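Local coordinates for nitrogenase molybdenum-iron protein alpha chain (Clostridium pasteurianum, PDB 4WES) that reduces dinitrogen to ammonia at an iron-molybdenum cofactor, working with a beta chain and the electron-donating iron protein of the nitrogenase complex, at residues L259-R264 against K283-G288. Sequence-based numbering, arbitrary orientation. Where two conformers were deposited one is given.
Sequences LVQCHR and KCNFIG. With ICS (iron-sulfur-molybdenum cluster with interstitial carbon), chain F.
Leu259 packs its CB against SG of Cys284 and turns CD1 into the edge of the Phe286 ring, 4.0 Å from CZ. Next along the strand, Val260 forms a parallel bridge with Lys283; Cys284 N donates to its carbonyl O from above the plane (2.9 Å), and Lys283 NZ, only moderately tilted from that plane, comes from the other face (3.2 Å). Bends at chi2 and chi4 curl the lysine back over the strand end, where NZ also donates to Gln261 O (2.7 Å) and to Cys284 O, so that one ammonium group binds three backbone carbonyls. Gln261 sends CG anti to its backbone N and bends at chi2 (64°), carrying its amide to Asn285 and Phe286: OE1 accepts from Phe286 N at 2.9 Å, while NE2 gives a nearly straight bond to Asn285 OD1 (3.1 Å). That oxygen receives Ile287 N from its opposite face, closing an Asx turn. Cys262 points away from the loop, binding iron FE1 of the cofactor through SG (2.3 Å), and N-caps helix 263-277. The contact ties this cofactor-binding turn after strand 257-260 to the loop after edge strand 281-283, parallel neighbours linked by a beta-alpha-beta crossover through that helix, with helix 289-303 packing against Leu259, Cys284 and Phe286.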
loop_
_atom_site.group_PDB
_atom_site.type_symbol
_atom_site.label_atom_id
_atom_site.label_comp_id
_atom_site.label_asym_id
_atom_site.label_seq_id
_atom_site.Cartn_x
_atom_site.Cartn_y
_atom_site.Cartn_z
ATOM N N LEU A 259 -2.329 -44.843 13.510
ATOM C CA LEU A 259 -1.739 -43.919 14.475
ATOM C C LEU A 259 -2.811 -42.868 14.801
ATOM O O LEU A 259 -3.218 -42.139 13.920
ATOM C CB LEU A 259 -0.514 -43.252 13.897
ATOM C CG LEU A 259 0.526 -44.133 13.212
ATOM C CD1 LEU A 259 1.665 -43.294 12.657
ATOM C CD2 LEU A 259 1.044 -45.231 14.093
ATOM N N VAL A 260 -3.188 -42.719 16.051
ATOM C CA VAL A 260 -4.256 -41.798 16.424
ATOM C C VAL A 260 -3.662 -40.538 17.040
ATOM O O VAL A 260 -3.176 -40.561 18.176
ATOM C CB VAL A 260 -5.254 -42.487 17.370
ATOM C CG1 VAL A 260 -6.263 -41.507 17.934
ATOM C CG2 VAL A 260 -5.974 -43.627 16.654
ATOM N N GLN A 261 -3.687 -39.445 16.281
ATOM C CA GLN A 261 -3.182 -38.156 16.751
ATOM C C GLN A 261 -4.273 -37.444 17.577
ATOM O O GLN A 261 -4.103 -37.270 18.765
ATOM C CB GLN A 261 -2.696 -37.293 15.570
ATOM C CG GLN A 261 -2.186 -35.898 15.952
ATOM C CD GLN A 261 -0.961 -35.939 16.807
ATOM O OE1 GLN A 261 -0.017 -36.678 16.505
ATOM N NE2 GLN A 261 -0.936 -35.114 17.850
ATOM N N CYS A 262 -5.377 -37.094 16.938
ATOM C CA CYS A 262 -6.521 -36.562 17.664
ATOM C C CYS A 262 -7.423 -37.712 18.111
ATOM O O CYS A 262 -8.162 -38.285 17.287
ATOM C CB CYS A 262 -7.341 -35.593 16.812
ATOM S SG CYS A 262 -8.780 -35.073 17.728
ATOM N N HIS A 263 -7.356 -38.071 19.391
ATOM C CA HIS A 263 -8.216 -39.135 19.878
ATOM C C HIS A 263 -9.694 -38.804 19.733
ATOM O O HIS A 263 -10.502 -39.630 19.285
ATOM C CB HIS A 263 -7.881 -39.466 21.336
ATOM C CG HIS A 263 -8.811 -40.457 21.948
ATOM N ND1 HIS A 263 -9.876 -40.092 22.748
ATOM C CD2 HIS A 263 -8.854 -41.814 21.867
ATOM C CE1 HIS A 263 -10.520 -41.185 23.125
ATOM N NE2 HIS A 263 -9.932 -42.248 22.596
ATOM N N ARG A 264 -10.097 -37.605 20.160
ATOM C CA ARG A 264 -11.498 -37.291 20.252
ATOM C C ARG A 264 -12.217 -37.438 18.908
ATOM O O ARG A 264 -13.315 -37.994 18.840
ATOM C CB ARG A 264 -11.667 -35.845 20.795
ATOM C CG ARG A 264 -13.089 -35.359 20.957
ATOM C CD ARG A 264 -13.901 -36.064 22.022
ATOM N NE ARG A 264 -14.501 -37.322 21.578
ATOM C CZ ARG A 264 -14.470 -38.481 22.209
ATOM N NH1 ARG A 264 -13.717 -38.690 23.270
ATOM N NH2 ARG A 264 -15.165 -39.488 21.695
ATOM N N LYS A 283 -2.102 -44.783 20.178
ATOM C CA LYS A 283 -2.066 -43.332 20.319
ATOM C C LYS A 283 -0.711 -42.827 19.911
ATOM O O LYS A 283 0.296 -43.396 20.270
ATOM C CB LYS A 283 -2.375 -42.950 21.772
ATOM C CG LYS A 283 -2.541 -41.439 22.005
ATOM C CD LYS A 283 -3.828 -40.920 21.375
ATOM C CE LYS A 283 -3.947 -39.400 21.402
ATOM N NZ LYS A 283 -2.841 -38.691 20.706
ATOM N N CYS A 284 -0.684 -41.786 19.100
ATOM C CA CYS A 284 0.569 -41.137 18.706
ATOM C C CYS A 284 0.528 -39.658 19.112
ATOM O O CYS A 284 -0.533 -39.096 19.383
ATOM C CB CYS A 284 0.811 -41.214 17.195
ATOM S SG CYS A 284 -0.382 -40.331 16.152
ATOM N N ASN A 285 1.699 -39.039 19.133
ATOM C CA ASN A 285 1.750 -37.591 19.260
ATOM C C ASN A 285 2.970 -37.086 18.534
ATOM O O ASN A 285 4.097 -37.193 19.018
ATOM C CB ASN A 285 1.783 -37.155 20.719
ATOM C CG ASN A 285 1.749 -35.648 20.821
ATOM O OD1 ASN A 285 1.412 -34.981 19.862
ATOM N ND2 ASN A 285 2.073 -35.104 21.990
ATOM N N PHE A 286 2.724 -36.488 17.377
ATOM C CA PHE A 286 3.792 -35.933 16.556
ATOM C C PHE A 286 4.101 -34.464 16.894
ATOM O O PHE A 286 4.790 -33.800 16.134
ATOM C CB PHE A 286 3.469 -36.073 15.066
ATOM C CG PHE A 286 3.582 -37.475 14.559
ATOM C CD1 PHE A 286 2.461 -38.286 14.404
ATOM C CD2 PHE A 286 4.812 -37.981 14.203
ATOM C CE1 PHE A 286 2.608 -39.588 13.939
ATOM C CE2 PHE A 286 4.934 -39.271 13.722
ATOM C CZ PHE A 286 3.827 -40.071 13.593
ATOM N N ILE A 287 3.640 -33.976 18.051
ATOM C CA ILE A 287 3.958 -32.616 18.463
ATOM C C ILE A 287 4.955 -32.645 19.633
ATOM O O ILE A 287 4.751 -33.342 20.638
ATOM C CB ILE A 287 2.669 -31.872 18.821
ATOM C CG1 ILE A 287 1.736 -31.866 17.607
ATOM C CG2 ILE A 287 2.983 -30.452 19.232
ATOM C CD1 ILE A 287 0.276 -31.643 17.900
ATOM N N GLY A 288 6.062 -31.929 19.459
ATOM C CA GLY A 288 7.128 -31.870 20.430
ATOM C C GLY A 288 8.170 -32.924 20.217
ATOM O O GLY A 288 7.850 -34.060 19.855
HETATM FE FE1 ICS F . -9.102 -32.940 16.987
HETATM MO MO1 ICS F . -10.064 -26.081 16.340
HETATM FE FE2 ICS F . -10.929 -31.027 16.719
HETATM FE FE3 ICS F . -8.591 -30.823 15.440
HETATM FE FE4 ICS F . -8.693 -30.607 18.086
HETATM FE FE5 ICS F . -9.073 -28.063 17.869
HETATM FE FE6 ICS F . -11.255 -28.484 16.459
HETATM FE FE7 ICS F . -8.974 -28.269 15.249
HETATM C CX ICS F . -9.563 -29.574 16.677
HETATM S S1A ICS F . -10.394 -32.039 18.669
HETATM S S1B ICS F . -11.084 -27.089 18.188
HETATM S S2A ICS F . -10.194 -32.419 15.082
HETATM S S2B ICS F . -12.862 -29.963 16.428
HETATM S S3A ICS F . -8.005 -29.089 19.569
HETATM S S3B ICS F . -10.919 -27.390 14.554
HETATM S S4A ICS F . -7.117 -31.763 16.884
HETATM S S4B ICS F . -7.843 -26.807 16.482
HETATM S S5A ICS F . -7.855 -29.495 13.800
#